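Local coordinates for protein thioredoxin (TrxA-1) (Sulfolobus solfataricus, PDB 3TCO) that probably reduces protein disulfides, acting as a disulfide oxidoreductase of the thioredoxin family with a redox-active cysteine pair, at residues 71-74 with 79-82; 37-42 with 75-80; 5-10 with 15-20; 41-46 with 56-61. All blocks are in the same frame, centred on the assembly; numbering follows the deposited sequence.

Contact 1: 71-74 with 79-82; sequences YSVL and TLIF
Tyr71, in the turn that closes helix 65-70 of the thioredoxin fold, meets Leu80 and Phe82 on strand 78-83, and illustrates how one aromatic side chain can tie a helix end to the neighbouring sheet. The tight part is aromatic. Phe82 brings its CE2-CZ edge up to one face of the tyrosine in an offset edge-to-face pair, with the ring planes at 87° and the centroids 5.4 Å apart. Phe82 CZ lies over the rim of that face, 3.7 Å from Tyr71 CZ, and Phe82 CE2 comes within 3.8 Å of Tyr71 OH. At the root of the same ring Leu80 crosses at about a right angle, its CD1 lying 4.1 Å from Tyr71 CG and touching CB as well. Tyr71 CB already points to the strand, and CG anti to the carbonyl carbon (chi1 -64°) helps bring the ring there. With an alanine here the edge of Phe82 would probably lose its aromatic face, and Leu80 CD1 would be left with a gap beside it.

The following residues pack more loosely. Val73 CG2 stays 4.4 Å from Leu80 CD2. Ser72 is exposed and takes the positive-phi place of a Schellman motif that ends the helix. Its hydroxyl turns back to the preceding carbonyl, OG binding Tyr71 O at 2.7 Å from above the carbonyl plane, with a C=O...donor angle of 89°.

Contact 2: 37-42 with 75-80; sequences HLYEPI and NIPTTL
The cis-proline loop of the thioredoxin fold, which runs beside the start of the helix carrying the second cysteine, is where Tyr39 meets Pro77 and Thr79. Tyr39 belongs to helix 34-49, and its CG stands anti to the backbone N (chi1 175°), which sends the ring across to Pro77 in the loop and Thr79 in strand 78-83. At the far end Tyr39 OH donates a hydrogen bond of 2.7 Å to Thr79 OG1, which lies at the ring edge, near its plane. Thr79 CG2 packs against the same hydroxyl, 3.8 Å from Tyr39 OH. Nearer the helix, Tyr39 CD2 rests 3.9 Å from Pro77 CB and a little farther from Pro77 CG. All three residues are buried, so the bond gives two hydroxyls a partner within an otherwise apolar contact. A phenylalanine in its place would probably keep much of the packing on Pro77 but leave Thr79 OG1 without this donor in the interior. Beyond the tyrosine, Pro77 also touches Pro35 and Cys36, while Ile76 reaches Cys33 and Cys36, the pair seen as a disulfide. A proline after a cis peptide bond, set against a CxxC at a helix start, is the hallmark of the thioredoxin active-site region.

Contact 3: 5-10 with 15-20; sequences VTLVLT and DEVIRN. With EDO (1,2-ethanediol), chain D.
Val17 of helix 14-20 points its side chain at Leu7 and Leu9, joining the two parts of the N-terminal strand-helix extension that thioredoxins add to the minimal fold. Followed outward, the valine makes its contact through one branch. Val17 CB, already turned to the strand side, lies 4.1 Å from Leu9 CD2. Its CG2 goes farther and touches two leucines at once, sitting 3.9 Å from Leu9 CD2 and 4.0 Å from Leu7 CD2. The approaches differ: Leu7 and Val17 meet tip to tip, whereas Leu9 slants across the valine. The leucines' first torsions differ too, with CG of Leu7 anti to the backbone N (chi1 168°) and CG of Leu9 anti to the carbonyl carbon (chi1 -67°), yet both bring a CD2 methyl to the same branch. Val24 and Val55, on two other strands of the sheet, also touch Val17.

Polar groups find partners to either side of this apolar cluster. At the end of the helix segment Asn20 ND2 binds Glu16 O at 2.8 Å, in the carbonyl plane and on a lone pair, while Asn20 N uses the same oxygen. An ethanediol, probably left from crystallisation, donates a hydrogen bond from O2 to Val5 O at 2.7 Å. Between strand and helix aliphatic carbons, chiefly methyls, make the contact, which implies hydrophobic cohesion round the buried Leu9, with little directional constraint.

Contact 4: 41-46 with 56-61; sequences PIYKKV and FGRLNV
A buried helix-on-sheet contact, centred on Tyr43 and Phe56, joins the helix to the second strand of the beta-alpha-beta unit made by strand 23-29, helix 34-49 and strand 55-60. The axes of 41-46 and 56-60 come within 9.6 Å and run nearly antiparallel, at 151°, as expected when a helix returns the chain for a second strand. Two aromatic rings make up much of the interface. Phe56 turns its edge to one face of Tyr43, the planes inclined at 63°, with Phe56 CD2 over the rim and 3.8 Å from Tyr43 CZ. Farther along the same side of the phenylalanine, Val46 CG1, about a turn later in the helix, lies 3.9 Å from Phe56 CE2, the side chains crossing at about a right angle. Tyr43 has CG anti to the backbone N (chi1 -173°), which carries the phenol past Phe56 to the strand backbone. There Tyr43 OH gives a weak hydrogen bond to Gly57 O at 2.7 Å. It is also 3.6 Å from Phe56 CB. Arg58 takes part through its aliphatic stem, while its NE is hydrogen-bonded to Thr6 OG1: it is Arg58 CG that touches the tyrosine, 4.1 Å from Tyr43 CE2.

The four contacts gather round one mixed sheet. Contacts 2 and 4 share Pro41 and Ile42 on helix 34-49, and their centres are about 7 Å apart; Thr79 CG2 touches Tyr43 CE1 at 4.2 Å, so the two tyrosine-centred contacts adjoin. Contact 1 shares Thr79 and Leu80 with contact 2 but uses the other face of strand 78-83, through Leu80 and Phe82. Contact 3 joins contact 4 through neighbouring strands, where Leu7 O and Arg58 N, 2.8 Å apart, probably form a hydrogen bond. Contact 2 is the one beside the Cys33-Cys36 disulfide; contact 3 lies on the opposite side of the chain's centre, about 17 Å away between centres.

Contact 1: 71-74 with 79-82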
loop_
_atom_site.group_PDB
_atom_site.type_symbol
_atom_site.label_atom_id
_atom_site.label_comp_id
_atom_site.label_asym_id
_atom_site.label_seq_id
_atom_site.Cartn_x
_atom_site.Cartn_y
_atom_site.Cartn_z
ATOM N N TYR A 71 5.601 3.505 -11.137
ATOM C CA TYR A 71 4.637 4.432 -10.547
ATOM C C TYR A 71 5.276 5.683 -9.951
ATOM O O TYR A 71 4.694 6.331 -9.084
ATOM C CB TYR A 71 3.794 3.708 -9.486
ATOM C CG TYR A 71 2.948 2.610 -10.074
ATOM C CD1 TYR A 71 3.386 1.284 -10.065
ATOM C CD2 TYR A 71 1.738 2.898 -10.709
ATOM C CE1 TYR A 71 2.648 0.277 -10.671
ATOM C CE2 TYR A 71 0.987 1.889 -11.327
ATOM C CZ TYR A 71 1.450 0.585 -11.302
ATOM O OH TYR A 71 0.728 -0.424 -11.901
ATOM N N SER A 72 6.471 6.008 -10.439
ATOM C CA SER A 72 7.236 7.172 -10.006
ATOM C C SER A 72 7.329 7.389 -8.492
ATOM O O SER A 72 7.161 8.506 -7.999
ATOM C CB SER A 72 6.679 8.432 -10.674
ATOM O OG SER A 72 5.297 8.580 -10.394
ATOM N N VAL A 73 7.614 6.324 -7.756
ATOM C CA VAL A 73 7.751 6.436 -6.315
ATOM C C VAL A 73 9.144 6.998 -6.024
ATOM O O VAL A 73 10.127 6.256 -5.947
ATOM C CB VAL A 73 7.582 5.065 -5.646
ATOM C CG1 VAL A 73 7.817 5.180 -4.149
ATOM C CG2 VAL A 73 6.178 4.528 -5.941
ATOM N N LEU A 74 9.217 8.315 -5.868
ATOM C CA LEU A 74 10.490 8.989 -5.605
ATOM C C LEU A 74 10.765 9.194 -4.120
ATOM O O LEU A 74 11.921 9.321 -3.703
ATOM C CB LEU A 74 10.521 10.341 -6.317
ATOM C CG LEU A 74 10.402 10.284 -7.843
ATOM C CD1 LEU A 74 10.455 11.697 -8.412
ATOM C CD2 LEU A 74 11.534 9.432 -8.421
ATOM N N THR A 79 1.862 5.443 -0.484
ATOM C CA THR A 79 0.816 4.437 -0.490
ATOM C C THR A 79 0.001 4.578 -1.768
ATOM O O THR A 79 -0.765 5.536 -1.930
ATOM C CB THR A 79 -0.117 4.604 0.731
ATOM O OG1 THR A 79 0.653 4.542 1.940
ATOM C CG2 THR A 79 -1.133 3.497 0.764
ATOM N N LEU A 80 0.191 3.635 -2.685
ATOM C CA LEU A 80 -0.542 3.625 -3.944
ATOM C C LEU A 80 -1.917 3.055 -3.640
ATOM O O LEU A 80 -2.041 2.157 -2.797
ATOM C CB LEU A 80 0.144 2.702 -4.951
ATOM C CG LEU A 80 1.631 2.974 -5.218
ATOM C CD1 LEU A 80 2.194 1.878 -6.140
ATOM C CD2 LEU A 80 1.777 4.361 -5.834
ATOM N N ILE A 81 -2.941 3.574 -4.308
ATOM C CA ILE A 81 -4.286 3.052 -4.116
ATOM C C ILE A 81 -4.888 2.659 -5.465
ATOM O O ILE A 81 -4.990 3.477 -6.387
ATOM C CB ILE A 81 -5.198 4.067 -3.405
ATOM C CG1 ILE A 81 -4.567 4.432 -2.044
ATOM C CG2 ILE A 81 -6.609 3.456 -3.223
ATOM C CD1 ILE A 81 -5.345 5.404 -1.238
ATOM N N PHE A 82 -5.271 1.392 -5.568
ATOM C CA PHE A 82 -5.850 0.858 -6.800
ATOM C C PHE A 82 -7.286 0.431 -6.580
ATOM O O PHE A 82 -7.584 -0.242 -5.597
ATOM C CB PHE A 82 -5.073 -0.370 -7.279
ATOM C CG PHE A 82 -3.657 -0.080 -7.696
ATOM C CD1 PHE A 82 -2.621 -0.076 -6.759
ATOM C CD2 PHE A 82 -3.360 0.189 -9.028
ATOM C CE1 PHE A 82 -1.295 0.190 -7.152
ATOM C CE2 PHE A 82 -2.034 0.461 -9.430
ATOM C CZ PHE A 82 -1.011 0.459 -8.487
#

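Contact 2: 37-42 with 75-80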
loop_
_atom_site.group_PDB
_atom_site.type_symbol
_atom_site.label_atom_id
_atom_site.label_comp_id
_atom_site.label_asym_id
_atom_site.label_seq_id
_atom_site.Cartn_x
_atom_site.Cartn_y
_atom_site.Cartn_z
ATOM N N HIS A 37 9.009 3.422 9.114
ATOM C CA HIS A 37 8.950 2.644 10.334
ATOM C C HIS A 37 7.821 3.134 11.242
ATOM O O HIS A 37 7.145 2.344 11.898
ATOM C CB HIS A 37 10.312 2.721 11.037
ATOM C CG HIS A 37 10.365 2.011 12.351
ATOM N ND1 HIS A 37 10.016 2.618 13.539
ATOM C CD2 HIS A 37 10.720 0.741 12.665
ATOM C CE1 HIS A 37 10.159 1.753 14.530
ATOM N NE2 HIS A 37 10.584 0.608 14.026
ATOM N N LEU A 38 7.609 4.444 11.265
ATOM C CA LEU A 38 6.558 5.026 12.086
ATOM C C LEU A 38 5.171 4.799 11.491
ATOM O O LEU A 38 4.180 4.725 12.214
ATOM C CB LEU A 38 6.806 6.520 12.259
ATOM C CG LEU A 38 7.996 6.847 13.171
ATOM C CD1 LEU A 38 8.252 8.342 13.186
ATOM C CD2 LEU A 38 7.698 6.336 14.578
ATOM N N TYR A 39 5.106 4.679 10.168
ATOM C CA TYR A 39 3.830 4.452 9.475
ATOM C C TYR A 39 3.378 2.975 9.499
ATOM O O TYR A 39 2.180 2.676 9.535
ATOM C CB TYR A 39 3.984 4.935 8.028
ATOM C CG TYR A 39 2.814 4.687 7.101
ATOM C CD1 TYR A 39 1.523 5.077 7.449
ATOM C CD2 TYR A 39 3.017 4.128 5.836
ATOM C CE1 TYR A 39 0.466 4.925 6.564
ATOM C CE2 TYR A 39 1.962 3.970 4.935
ATOM C CZ TYR A 39 0.689 4.373 5.303
ATOM O OH TYR A 39 -0.351 4.260 4.399
ATOM N N GLU A 40 4.335 2.056 9.503
ATOM C CA GLU A 40 4.009 0.636 9.460
ATOM C C GLU A 40 2.921 0.122 10.416
ATOM O O GLU A 40 1.984 -0.546 9.973
ATOM C CB GLU A 40 5.286 -0.192 9.601
ATOM C CG GLU A 40 6.324 0.129 8.518
ATOM C CD GLU A 40 5.746 0.109 7.096
ATOM O OE1 GLU A 40 5.248 -0.959 6.672
ATOM O OE2 GLU A 40 5.789 1.161 6.402
ATOM N N PRO A 41 3.015 0.422 11.723
ATOM C CA PRO A 41 1.965 -0.078 12.621
ATOM C C PRO A 41 0.569 0.489 12.322
ATOM O O PRO A 41 -0.452 -0.180 12.553
ATOM C CB PRO A 41 2.490 0.304 14.013
ATOM C CG PRO A 41 3.289 1.532 13.745
ATOM C CD PRO A 41 4.039 1.169 12.475
ATOM N N ILE A 42 0.520 1.716 11.810
ATOM C CA ILE A 42 -0.753 2.346 11.460
ATOM C C ILE A 42 -1.317 1.638 10.222
ATOM O O ILE A 42 -2.505 1.318 10.158
ATOM C CB ILE A 42 -0.563 3.849 11.154
ATOM C CG1 ILE A 42 -0.061 4.572 12.413
ATOM C CG2 ILE A 42 -1.854 4.454 10.634
ATOM C CD1 ILE A 42 -0.944 4.392 13.636
ATOM N N ASN A 75 9.698 9.237 -3.330
ATOM C CA ASN A 75 9.816 9.421 -1.887
ATOM C C ASN A 75 9.024 8.332 -1.168
ATOM O O ASN A 75 8.012 7.849 -1.673
ATOM C CB ASN A 75 9.261 10.787 -1.476
ATOM C CG ASN A 75 10.135 11.941 -1.932
ATOM O OD1 ASN A 75 11.102 12.307 -1.261
ATOM N ND2 ASN A 75 9.806 12.509 -3.083
ATOM N N ILE A 76 9.494 7.928 0.001
ATOM C CA ILE A 76 8.772 6.930 0.770
ATOM C C ILE A 76 8.658 7.442 2.201
ATOM O O ILE A 76 9.495 8.218 2.664
ATOM C CB ILE A 76 9.466 5.531 0.755
ATOM C CG1 ILE A 76 10.928 5.641 1.204
ATOM C CG2 ILE A 76 9.372 4.911 -0.651
ATOM C CD1 ILE A 76 11.581 4.296 1.441
ATOM N N PRO A 77 7.623 6.994 2.924
ATOM C CA PRO A 77 6.664 6.050 2.344
ATOM C C PRO A 77 5.700 6.662 1.342
ATOM O O PRO A 77 5.478 7.870 1.334
ATOM C CB PRO A 77 5.940 5.498 3.565
ATOM C CG PRO A 77 5.977 6.647 4.544
ATOM C CD PRO A 77 7.374 7.208 4.363
ATOM N N THR A 78 5.166 5.812 0.470
ATOM C CA THR A 78 4.162 6.207 -0.509
ATOM C C THR A 78 3.139 5.085 -0.506
ATOM O O THR A 78 3.502 3.909 -0.518
ATOM C CB THR A 78 4.713 6.320 -1.943
ATOM O OG1 THR A 78 5.515 7.505 -2.058
ATOM C CG2 THR A 78 3.558 6.391 -2.936
ATOM N N THR A 79 1.862 5.443 -0.484
ATOM C CA THR A 79 0.816 4.437 -0.490
ATOM C C THR A 79 0.001 4.578 -1.768
ATOM O O THR A 79 -0.765 5.536 -1.930
ATOM C CB THR A 79 -0.117 4.604 0.731
ATOM O OG1 THR A 79 0.653 4.542 1.940
ATOM C CG2 THR A 79 -1.133 3.497 0.764
ATOM N N LEU A 80 0.191 3.635 -2.685
ATOM C CA LEU A 80 -0.542 3.625 -3.944
ATOM C C LEU A 80 -1.917 3.055 -3.640
ATOM O O LEU A 80 -2.041 2.157 -2.797
ATOM C CB LEU A 80 0.144 2.702 -4.951
ATOM C CG LEU A 80 1.631 2.974 -5.218
ATOM C CD1 LEU A 80 2.194 1.878 -6.140
ATOM C CD2 LEU A 80 1.777 4.361 -5.834
#

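Contact 3: 5-10 with 15-20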
loop_
_atom_site.group_PDB
_atom_site.type_symbol
_atom_site.label_atom_id
_atom_site.label_comp_id
_atom_site.label_asym_id
_atom_site.label_seq_id
_atom_site.Cartn_x
_atom_site.Cartn_y
_atom_site.Cartn_z
ATOM N N VAL A 5 -2.013 -8.861 8.541
ATOM C CA VAL A 5 -2.754 -9.333 7.386
ATOM C C VAL A 5 -2.312 -8.652 6.099
ATOM O O VAL A 5 -2.969 -8.787 5.062
ATOM C CB VAL A 5 -4.265 -9.132 7.585
ATOM C CG1 VAL A 5 -4.721 -9.919 8.808
ATOM C CG2 VAL A 5 -4.582 -7.636 7.759
ATOM N N THR A 6 -1.202 -7.922 6.162
ATOM C CA THR A 6 -0.674 -7.259 4.978
ATOM C C THR A 6 -0.033 -8.318 4.098
ATOM O O THR A 6 0.342 -9.392 4.570
ATOM C CB THR A 6 0.365 -6.178 5.327
ATOM O OG1 THR A 6 1.504 -6.780 5.961
ATOM C CG2 THR A 6 -0.263 -5.145 6.250
ATOM N N LEU A 7 0.101 -7.999 2.816
ATOM C CA LEU A 7 0.633 -8.936 1.835
ATOM C C LEU A 7 1.854 -8.423 1.099
ATOM O O LEU A 7 1.831 -7.334 0.520
ATOM C CB LEU A 7 -0.462 -9.252 0.801
ATOM C CG LEU A 7 -0.056 -10.002 -0.479
ATOM C CD1 LEU A 7 0.235 -11.447 -0.155
ATOM C CD2 LEU A 7 -1.177 -9.915 -1.504
ATOM N N VAL A 8 2.914 -9.224 1.098
ATOM C CA VAL A 8 4.124 -8.860 0.376
ATOM C C VAL A 8 3.864 -8.937 -1.140
ATOM O O VAL A 8 3.352 -9.933 -1.655
ATOM C CB VAL A 8 5.290 -9.817 0.723
ATOM C CG1 VAL A 8 6.493 -9.510 -0.164
ATOM C CG2 VAL A 8 5.676 -9.671 2.204
ATOM N N LEU A 9 4.218 -7.879 -1.848
ATOM C CA LEU A 9 4.042 -7.832 -3.288
ATOM C C LEU A 9 5.382 -7.719 -3.987
ATOM O O LEU A 9 6.278 -7.018 -3.501
ATOM C CB LEU A 9 3.211 -6.612 -3.686
ATOM C CG LEU A 9 1.736 -6.580 -3.265
ATOM C CD1 LEU A 9 1.098 -5.226 -3.584
ATOM C CD2 LEU A 9 1.021 -7.710 -3.975
ATOM N N THR A 10 5.511 -8.422 -5.113
ATOM C CA THR A 10 6.700 -8.348 -5.963
ATOM C C THR A 10 6.176 -8.429 -7.393
ATOM O O THR A 10 4.963 -8.488 -7.621
ATOM C CB THR A 10 7.684 -9.522 -5.769
ATOM O OG1 THR A 10 7.083 -10.728 -6.247
ATOM C CG2 THR A 10 8.059 -9.680 -4.294
ATOM N N ASP A 15 0.542 -7.520 -10.416
ATOM C CA ASP A 15 -0.562 -7.337 -11.341
ATOM C C ASP A 15 -1.803 -8.169 -11.036
ATOM O O ASP A 15 -2.905 -7.624 -11.010
ATOM C CB ASP A 15 -0.109 -7.590 -12.786
ATOM C CG ASP A 15 0.791 -6.489 -13.310
ATOM O OD1 ASP A 15 0.868 -5.423 -12.657
ATOM O OD2 ASP A 15 1.415 -6.686 -14.377
ATOM N N GLU A 16 -1.640 -9.466 -10.785
ATOM C CA GLU A 16 -2.813 -10.300 -10.516
ATOM C C GLU A 16 -3.578 -9.839 -9.280
ATOM O O GLU A 16 -4.805 -9.906 -9.250
ATOM C CB GLU A 16 -2.430 -11.780 -10.376
ATOM C CG GLU A 16 -1.659 -12.166 -9.130
ATOM C CD GLU A 16 -1.028 -13.549 -9.252
ATOM O OE1 GLU A 16 -1.734 -14.504 -9.633
ATOM O OE2 GLU A 16 0.174 -13.686 -8.961
ATOM N N VAL A 17 -2.863 -9.375 -8.262
ATOM C CA VAL A 17 -3.523 -8.897 -7.040
ATOM C C VAL A 17 -4.336 -7.625 -7.335
ATOM O O VAL A 17 -5.499 -7.501 -6.933
ATOM C CB VAL A 17 -2.469 -8.627 -5.924
ATOM C CG1 VAL A 17 -3.115 -7.891 -4.736
ATOM C CG2 VAL A 17 -1.858 -9.966 -5.461
ATOM N N ILE A 18 -3.734 -6.679 -8.054
ATOM C CA ILE A 18 -4.429 -5.438 -8.383
ATOM C C ILE A 18 -5.619 -5.644 -9.315
ATOM O O ILE A 18 -6.654 -4.997 -9.157
ATOM C CB ILE A 18 -3.487 -4.411 -9.063
ATOM C CG1 ILE A 18 -2.399 -3.959 -8.086
ATOM C CG2 ILE A 18 -4.287 -3.209 -9.533
ATOM C CD1 ILE A 18 -2.947 -3.323 -6.852
ATOM N N ARG A 19 -5.463 -6.533 -10.292
ATOM C CA ARG A 19 -6.526 -6.807 -11.264
ATOM C C ARG A 19 -7.693 -7.603 -10.726
ATOM O O ARG A 19 -8.826 -7.422 -11.167
ATOM C CB ARG A 19 -5.977 -7.580 -12.470
ATOM C CG ARG A 19 -5.398 -6.728 -13.593
ATOM C CD ARG A 19 -3.957 -6.298 -13.329
ATOM N NE ARG A 19 -3.266 -6.011 -14.584
ATOM C CZ ARG A 19 -3.064 -6.914 -15.542
ATOM N NH1 ARG A 19 -3.498 -8.157 -15.385
ATOM N NH2 ARG A 19 -2.433 -6.581 -16.657
ATOM N N ASN A 20 -7.422 -8.481 -9.774
ATOM C CA ASN A 20 -8.471 -9.342 -9.256
ATOM C C ASN A 20 -9.059 -9.046 -7.882
ATOM O O ASN A 20 -9.768 -9.886 -7.311
ATOM C CB ASN A 20 -7.973 -10.773 -9.341
ATOM C CG ASN A 20 -7.696 -11.182 -10.775
ATOM O OD1 ASN A 20 -8.623 -11.349 -11.563
ATOM N ND2 ASN A 20 -6.417 -11.315 -11.130
HETATM C C1 EDO D . -5.242 -10.421 2.117
HETATM O O1 EDO D . -6.539 -10.954 2.399
HETATM C C2 EDO D . -4.210 -11.097 3.023
HETATM O O2 EDO D . -4.563 -10.891 4.394
#

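Contact 4: 41-46 with 56-61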
loop_
_atom_site.group_PDB
_atom_site.type_symbol
_atom_site.label_atom_id
_atom_site.label_comp_id
_atom_site.label_asym_id
_atom_site.label_seq_id
_atom_site.Cartn_x
_atom_site.Cartn_y
_atom_site.Cartn_z
ATOM N N PRO A 41 3.015 0.422 11.723
ATOM C CA PRO A 41 1.965 -0.078 12.621
ATOM C C PRO A 41 0.569 0.489 12.322
ATOM O O PRO A 41 -0.452 -0.180 12.553
ATOM C CB PRO A 41 2.490 0.304 14.013
ATOM C CG PRO A 41 3.289 1.532 13.745
ATOM C CD PRO A 41 4.039 1.169 12.475
ATOM N N ILE A 42 0.520 1.716 11.810
ATOM C CA ILE A 42 -0.753 2.346 11.460
ATOM C C ILE A 42 -1.317 1.638 10.222
ATOM O O ILE A 42 -2.505 1.318 10.158
ATOM C CB ILE A 42 -0.563 3.849 11.154
ATOM C CG1 ILE A 42 -0.061 4.572 12.413
ATOM C CG2 ILE A 42 -1.854 4.454 10.634
ATOM C CD1 ILE A 42 -0.944 4.392 13.636
ATOM N N TYR A 43 -0.448 1.377 9.249
ATOM C CA TYR A 43 -0.864 0.697 8.018
ATOM C C TYR A 43 -1.368 -0.698 8.364
ATOM O O TYR A 43 -2.380 -1.146 7.834
ATOM C CB TYR A 43 0.306 0.579 7.042
ATOM C CG TYR A 43 -0.085 0.047 5.684
ATOM C CD1 TYR A 43 -0.770 0.844 4.774
ATOM C CD2 TYR A 43 0.245 -1.260 5.300
ATOM C CE1 TYR A 43 -1.116 0.367 3.512
ATOM C CE2 TYR A 43 -0.100 -1.751 4.035
ATOM C CZ TYR A 43 -0.776 -0.928 3.148
ATOM O OH TYR A 43 -1.105 -1.374 1.889
ATOM N N LYS A 44 -0.653 -1.376 9.256
ATOM C CA LYS A 44 -1.032 -2.720 9.701
ATOM C C LYS A 44 -2.348 -2.724 10.491
ATOM O O LYS A 44 -3.203 -3.603 10.307
ATOM C CB LYS A 44 0.082 -3.300 10.565
ATOM C CG LYS A 44 1.288 -3.735 9.753
ATOM C CD LYS A 44 2.462 -4.120 10.644
ATOM C CE LYS A 44 3.615 -4.659 9.816
ATOM N NZ LYS A 44 4.653 -5.232 10.710
ATOM N N LYS A 45 -2.501 -1.736 11.365
ATOM C CA LYS A 45 -3.712 -1.609 12.170
ATOM C C LYS A 45 -4.955 -1.424 11.292
ATOM O O LYS A 45 -5.991 -2.063 11.515
ATOM C CB LYS A 45 -3.571 -0.425 13.134
ATOM C CG LYS A 45 -4.810 -0.194 13.986
ATOM C CD LYS A 45 -4.503 0.723 15.156
ATOM C CE LYS A 45 -5.675 0.772 16.135
ATOM N NZ LYS A 45 -5.276 1.355 17.450
ATOM N N VAL A 46 -4.866 -0.549 10.295
ATOM C CA VAL A 46 -6.000 -0.331 9.411
ATOM C C VAL A 46 -6.253 -1.572 8.554
ATOM O O VAL A 46 -7.408 -1.946 8.320
ATOM C CB VAL A 46 -5.789 0.920 8.525
ATOM C CG1 VAL A 46 -6.969 1.097 7.550
ATOM C CG2 VAL A 46 -5.689 2.163 9.431
ATOM N N PHE A 56 -4.075 -5.087 1.584
ATOM C CA PHE A 56 -3.085 -4.113 2.007
ATOM C C PHE A 56 -1.700 -4.672 1.699
ATOM O O PHE A 56 -1.070 -5.329 2.526
ATOM C CB PHE A 56 -3.227 -3.807 3.506
ATOM C CG PHE A 56 -4.440 -2.956 3.837
ATOM C CD1 PHE A 56 -5.725 -3.449 3.648
ATOM C CD2 PHE A 56 -4.288 -1.661 4.325
ATOM C CE1 PHE A 56 -6.848 -2.667 3.939
ATOM C CE2 PHE A 56 -5.410 -0.865 4.622
ATOM C CZ PHE A 56 -6.688 -1.368 4.429
ATOM N N GLY A 57 -1.244 -4.390 0.489
ATOM C CA GLY A 57 0.050 -4.869 0.060
ATOM C C GLY A 57 1.185 -3.998 0.558
ATOM O O GLY A 57 0.978 -2.864 0.992
ATOM N N ARG A 58 2.387 -4.559 0.491
ATOM C CA ARG A 58 3.598 -3.868 0.892
ATOM C C ARG A 58 4.607 -4.166 -0.194
ATOM O O ARG A 58 4.785 -5.322 -0.591
ATOM C CB ARG A 58 4.121 -4.390 2.239
ATOM C CG ARG A 58 3.190 -4.094 3.406
ATOM C CD ARG A 58 3.840 -4.383 4.753
ATOM N NE ARG A 58 4.114 -5.798 4.979
ATOM C CZ ARG A 58 5.334 -6.330 4.961
ATOM N NH1 ARG A 58 6.391 -5.564 4.720
ATOM N NH2 ARG A 58 5.499 -7.623 5.216
ATOM N N LEU A 59 5.233 -3.115 -0.702
ATOM C CA LEU A 59 6.237 -3.273 -1.742
ATOM C C LEU A 59 7.537 -2.671 -1.210
ATOM O O LEU A 59 7.620 -1.464 -0.983
ATOM C CB LEU A 59 5.814 -2.533 -3.011
ATOM C CG LEU A 59 6.688 -2.674 -4.267
ATOM C CD1 LEU A 59 6.251 -3.874 -5.123
ATOM C CD2 LEU A 59 6.557 -1.389 -5.076
ATOM N N ASN A 60 8.527 -3.512 -0.959
ATOM C CA ASN A 60 9.801 -2.983 -0.503
ATOM C C ASN A 60 10.453 -2.421 -1.767
ATOM O O ASN A 60 10.698 -3.153 -2.729
ATOM C CB ASN A 60 10.655 -4.077 0.111
ATOM C CG ASN A 60 11.985 -3.555 0.581
ATOM O OD1 ASN A 60 12.782 -3.077 -0.224
ATOM N ND2 ASN A 60 12.228 -3.630 1.888
ATOM N N VAL A 61 10.706 -1.118 -1.777
ATOM C CA VAL A 61 11.264 -0.486 -2.963
ATOM C C VAL A 61 12.656 -0.943 -3.375
ATOM O O VAL A 61 12.960 -0.933 -4.554
ATOM C CB VAL A 61 11.252 1.073 -2.862
ATOM C CG1 VAL A 61 9.805 1.579 -2.736
ATOM C CG2 VAL A 61 12.087 1.548 -1.690
#